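Local coordinates for protein (endonuclease) (Salmonella typhimurium, PDB 1BYR) that is an endonuclease of the phospholipase D-like (PLD) superfamily, built on a mixed beta sheet packed with helices and assembled as a dimer, at residues A[2-16]-A[116-130]. Numbering follows the deposited sequence.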
# COMPACT_ATOMS: atom_id res chain seq x y z
N GLU A 2 -22.30 4.13 8.28
CA GLU A 2 -21.91 4.84 7.03
C GLU A 2 -20.53 4.40 6.54
O GLU A 2 -20.33 4.10 5.37
CB GLU A 2 -21.93 6.36 7.25
CG GLU A 2 -21.88 7.19 5.97
CD GLU A 2 -23.21 7.24 5.23
OE1 GLU A 2 -23.49 6.32 4.43
OE2 GLU A 2 -23.97 8.20 5.45
N PRO A 3 -19.54 4.35 7.45
CA PRO A 3 -18.23 3.92 6.97
C PRO A 3 -18.23 2.45 6.57
O PRO A 3 -18.90 1.62 7.19
CB PRO A 3 -17.30 4.19 8.16
CG PRO A 3 -18.20 4.24 9.35
CD PRO A 3 -19.55 4.67 8.89
N SER A 4 -17.49 2.12 5.50
CA SER A 4 -17.39 0.75 5.02
C SER A 4 -16.07 0.58 4.28
O SER A 4 -15.44 1.57 3.91
CB SER A 4 -18.55 0.42 4.08
OG SER A 4 -18.48 1.21 2.91
N VAL A 5 -15.66 -0.66 4.06
CA VAL A 5 -14.40 -0.91 3.37
C VAL A 5 -14.53 -1.98 2.30
O VAL A 5 -15.18 -3.00 2.50
CB VAL A 5 -13.28 -1.35 4.37
CG1 VAL A 5 -11.96 -1.52 3.63
CG2 VAL A 5 -13.12 -0.32 5.48
N GLN A 6 -13.92 -1.73 1.15
CA GLN A 6 -13.95 -2.68 0.04
C GLN A 6 -12.51 -3.01 -0.27
O GLN A 6 -11.63 -2.19 -0.03
CB GLN A 6 -14.57 -2.03 -1.20
CG GLN A 6 -16.05 -2.26 -1.39
CD GLN A 6 -16.54 -1.62 -2.64
OE1 GLN A 6 -16.74 -0.41 -2.70
NE2 GLN A 6 -16.73 -2.42 -3.67
N VAL A 7 -12.27 -4.22 -0.79
CA VAL A 7 -10.91 -4.63 -1.16
C VAL A 7 -10.95 -5.30 -2.52
O VAL A 7 -11.95 -5.92 -2.90
CB VAL A 7 -10.26 -5.64 -0.17
CG1 VAL A 7 -8.77 -5.79 -0.47
CG2 VAL A 7 -10.42 -5.16 1.24
N GLY A 8 -9.84 -5.19 -3.24
CA GLY A 8 -9.70 -5.81 -4.55
C GLY A 8 -8.25 -6.26 -4.64
O GLY A 8 -7.39 -5.72 -3.95
N TYR A 9 -7.96 -7.25 -5.49
CA TYR A 9 -6.60 -7.76 -5.62
C TYR A 9 -6.14 -7.88 -7.06
O TYR A 9 -6.95 -7.93 -7.99
CB TYR A 9 -6.50 -9.13 -4.95
CG TYR A 9 -7.11 -9.19 -3.56
CD1 TYR A 9 -6.45 -8.62 -2.48
CD2 TYR A 9 -8.34 -9.82 -3.33
CE1 TYR A 9 -6.99 -8.66 -1.20
CE2 TYR A 9 -8.89 -9.87 -2.04
CZ TYR A 9 -8.21 -9.29 -0.99
OH TYR A 9 -8.75 -9.31 0.28
N SER A 10 -4.82 -7.92 -7.24
CA SER A 10 -4.21 -8.12 -8.54
C SER A 10 -3.39 -9.39 -8.38
O SER A 10 -2.95 -9.70 -7.27
CB SER A 10 -3.31 -6.94 -8.92
OG SER A 10 -4.06 -5.76 -9.13
N PRO A 11 -3.17 -10.16 -9.46
CA PRO A 11 -3.65 -9.94 -10.82
C PRO A 11 -5.10 -10.39 -11.07
O PRO A 11 -5.54 -10.44 -12.22
CB PRO A 11 -2.66 -10.76 -11.66
CG PRO A 11 -2.36 -11.93 -10.78
CD PRO A 11 -2.35 -11.38 -9.36
N GLU A 12 -5.83 -10.70 -10.01
CA GLU A 12 -7.23 -11.13 -10.14
C GLU A 12 -8.08 -10.18 -11.00
O GLU A 12 -8.91 -10.62 -11.81
CB GLU A 12 -7.86 -11.26 -8.75
CG GLU A 12 -7.62 -12.62 -8.06
CD GLU A 12 -6.24 -12.74 -7.40
OE1 GLU A 12 -5.38 -11.85 -7.58
OE2 GLU A 12 -6.02 -13.73 -6.68
N GLY A 13 -7.88 -8.89 -10.81
CA GLY A 13 -8.65 -7.91 -11.57
C GLY A 13 -9.53 -7.04 -10.71
O GLY A 13 -9.89 -5.93 -11.09
N SER A 14 -9.86 -7.51 -9.51
CA SER A 14 -10.74 -6.74 -8.63
C SER A 14 -10.13 -5.44 -8.08
O SER A 14 -10.86 -4.49 -7.80
CB SER A 14 -11.21 -7.62 -7.47
OG SER A 14 -10.10 -8.21 -6.82
N ALA A 15 -8.81 -5.39 -7.94
CA ALA A 15 -8.16 -4.18 -7.44
C ALA A 15 -8.33 -3.04 -8.45
O ALA A 15 -8.76 -1.93 -8.12
CB ALA A 15 -6.69 -4.42 -7.20
N ARG A 16 -7.99 -3.32 -9.70
CA ARG A 16 -8.10 -2.33 -10.75
C ARG A 16 -9.53 -1.76 -10.81
O ARG A 16 -9.73 -0.55 -10.79
CB ARG A 16 -7.70 -2.96 -12.09
CG ARG A 16 -8.00 -2.13 -13.32
CD ARG A 16 -8.22 -3.04 -14.52
NE ARG A 16 -7.33 -2.68 -15.61
CZ ARG A 16 -6.67 -3.55 -16.36
NH1 ARG A 16 -6.78 -4.85 -16.14
NH2 ARG A 16 -5.88 -3.12 -17.34
N ALA A 116 0.85 -3.36 -12.11
CA ALA A 116 0.07 -3.45 -10.88
C ALA A 116 -1.34 -4.01 -11.09
O ALA A 116 -1.91 -4.66 -10.21
CB ALA A 116 -0.03 -2.07 -10.24
N GLU A 117 -1.90 -3.73 -12.26
CA GLU A 117 -3.25 -4.17 -12.61
C GLU A 117 -3.36 -5.60 -13.12
O GLU A 117 -4.33 -6.31 -12.82
CB GLU A 117 -3.83 -3.27 -13.71
CG GLU A 117 -3.73 -1.77 -13.44
CD GLU A 117 -4.35 -0.90 -14.55
OE1 GLU A 117 -4.07 -1.15 -15.74
OE2 GLU A 117 -5.10 0.05 -14.21
N THR A 118 -2.35 -6.01 -13.85
CA THR A 118 -2.38 -7.29 -14.54
C THR A 118 -1.32 -8.37 -14.26
O THR A 118 -1.50 -9.52 -14.65
CB THR A 118 -2.38 -6.96 -16.06
OG1 THR A 118 -3.72 -6.95 -16.56
CG2 THR A 118 -1.50 -7.91 -16.82
N LYS A 119 -0.24 -8.02 -13.57
CA LYS A 119 0.83 -9.00 -13.34
C LYS A 119 1.20 -9.30 -11.88
O LYS A 119 1.34 -10.45 -11.50
CB LYS A 119 2.11 -8.55 -14.07
CG LYS A 119 1.89 -7.99 -15.48
CD LYS A 119 2.13 -9.06 -16.54
CE LYS A 119 1.60 -8.63 -17.92
NZ LYS A 119 2.23 -7.35 -18.41
N ASN A 120 1.38 -8.25 -11.09
CA ASN A 120 1.78 -8.40 -9.69
C ASN A 120 0.65 -8.81 -8.77
O ASN A 120 -0.53 -8.70 -9.09
CB ASN A 120 2.33 -7.08 -9.18
CG ASN A 120 3.55 -6.62 -9.94
OD1 ASN A 120 4.22 -7.41 -10.60
ND2 ASN A 120 3.85 -5.34 -9.86
N SER A 121 1.04 -9.33 -7.60
CA SER A 121 0.05 -9.63 -6.59
C SER A 121 -0.01 -8.30 -5.84
O SER A 121 1.03 -7.72 -5.47
CB SER A 121 0.51 -10.74 -5.64
OG SER A 121 -0.47 -10.94 -4.64
N GLU A 122 -1.22 -7.77 -5.68
CA GLU A 122 -1.44 -6.50 -5.00
C GLU A 122 -2.76 -6.52 -4.30
O GLU A 122 -3.58 -7.42 -4.49
CB GLU A 122 -1.52 -5.32 -6.00
CG GLU A 122 -0.51 -5.29 -7.11
CD GLU A 122 0.71 -4.50 -6.75
OE1 GLU A 122 0.84 -4.09 -5.58
OE2 GLU A 122 1.55 -4.28 -7.64
N ASN A 123 -2.98 -5.51 -3.47
CA ASN A 123 -4.24 -5.34 -2.79
C ASN A 123 -4.52 -3.84 -2.81
O ASN A 123 -3.60 -3.03 -2.72
CB ASN A 123 -4.19 -5.85 -1.34
CG ASN A 123 -3.34 -4.98 -0.44
OD1 ASN A 123 -2.12 -5.12 -0.38
ND2 ASN A 123 -3.97 -4.06 0.27
N ALA A 124 -5.78 -3.48 -2.98
CA ALA A 124 -6.19 -2.09 -2.93
C ALA A 124 -7.42 -2.07 -2.06
O ALA A 124 -8.29 -2.94 -2.17
CB ALA A 124 -6.55 -1.56 -4.36
N VAL A 125 -7.48 -1.09 -1.15
CA VAL A 125 -8.65 -0.96 -0.30
C VAL A 125 -9.24 0.43 -0.46
O VAL A 125 -8.52 1.40 -0.72
CB VAL A 125 -8.31 -1.18 1.21
CG1 VAL A 125 -7.79 -2.59 1.41
CG2 VAL A 125 -7.29 -0.15 1.67
N VAL A 126 -10.56 0.51 -0.35
CA VAL A 126 -11.24 1.79 -0.41
C VAL A 126 -12.02 1.92 0.87
O VAL A 126 -12.93 1.15 1.14
CB VAL A 126 -12.18 1.91 -1.63
CG1 VAL A 126 -12.91 3.25 -1.57
CG2 VAL A 126 -11.38 1.82 -2.94
N ILE A 127 -11.62 2.88 1.70
CA ILE A 127 -12.26 3.14 2.99
C ILE A 127 -13.23 4.29 2.77
O ILE A 127 -12.82 5.45 2.68
CB ILE A 127 -11.21 3.53 4.07
CG1 ILE A 127 -10.12 2.46 4.15
CG2 ILE A 127 -11.89 3.68 5.44
CD1 ILE A 127 -8.83 2.93 4.81
N TRP A 128 -14.51 3.95 2.67
CA TRP A 128 -15.56 4.93 2.42
C TRP A 128 -16.14 5.64 3.63
O TRP A 128 -16.35 5.04 4.69
CB TRP A 128 -16.75 4.27 1.72
CG TRP A 128 -16.44 3.59 0.44
CD1 TRP A 128 -16.15 2.26 0.25
CD2 TRP A 128 -16.47 4.17 -0.87
NE1 TRP A 128 -16.01 1.99 -1.09
CE2 TRP A 128 -16.20 3.14 -1.80
CE3 TRP A 128 -16.71 5.46 -1.34
CZ2 TRP A 128 -16.16 3.37 -3.18
CZ3 TRP A 128 -16.67 5.69 -2.71
CH2 TRP A 128 -16.40 4.64 -3.61
N ASN A 129 -16.44 6.92 3.45
CA ASN A 129 -17.09 7.72 4.46
C ASN A 129 -16.50 7.70 5.87
O ASN A 129 -17.15 7.28 6.82
CB ASN A 129 -18.58 7.34 4.49
CG ASN A 129 -19.24 7.50 3.12
OD1 ASN A 129 -19.64 6.53 2.47
ND2 ASN A 129 -19.35 8.74 2.67
N MET A 130 -15.26 8.15 5.96
CA MET A 130 -14.55 8.25 7.22
C MET A 130 -13.86 9.59 7.12
O MET A 130 -12.66 9.68 6.84
CB MET A 130 -13.51 7.13 7.36
CG MET A 130 -14.10 5.81 7.81
SD MET A 130 -12.89 4.71 8.57
CE MET A 130 -12.55 5.55 10.08
O HOH W 1 -20.31 3.54 2.90
O HOH W 2 -6.36 -5.96 -10.70
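V7 lies alongside V125, its CG2 3.7 Å from CG1 of V125, and V5 meets I127 the same way on that face of the sheet; beta-branched residues suit extended strands and give these two non-hydrogen-bonded pairs a compact apolar flank. On the opposite face the methyl of A124 meets that of A15, CB to CB 4.0 Å, two small side chains that let helix 14-25 settle close on the sheet. Here G8, paired with A124, has no side chain; a CB would run into O of S14. Strand 4-10 is an edge strand of the mixed sheet within this chain of PLD-like fold, antiparallel to 122-128, with paired backbone bonds at S4–W128, Q6–V126, G8–A124 and S10–E122. Further out, NE1 of W128 donates to a lone pair of Q6 OE1, in the plane of the Q6 amide carbonyl, 3.0 Å away; OE1 lies 26° out of the indole plane and the angle at the hydrogen is 139°, a bent bond that the long, flexible glutamine can reach. CG1 of V126 sits over one indole face, offset toward its rim. At the other end the small hydroxyl of S10, OG anti to its carbonyl carbon (chi1 -68°), ties the buried strand end to helix 114-118, donating to A116 O at 2.6 Å; a water links it to E117 O and R16 N. Long enough to span from helix 14-25, R16 lays one guanidinium face over CB of E117, and its NH2 forms a salt bridge to OE1 of E117 at 3.1 Å; D41 adds a second carboxylate beside the pair. Y9 sets its ring edge against O of E122, and its OH hydrogen-bonds to OG of S136 of the second subunit.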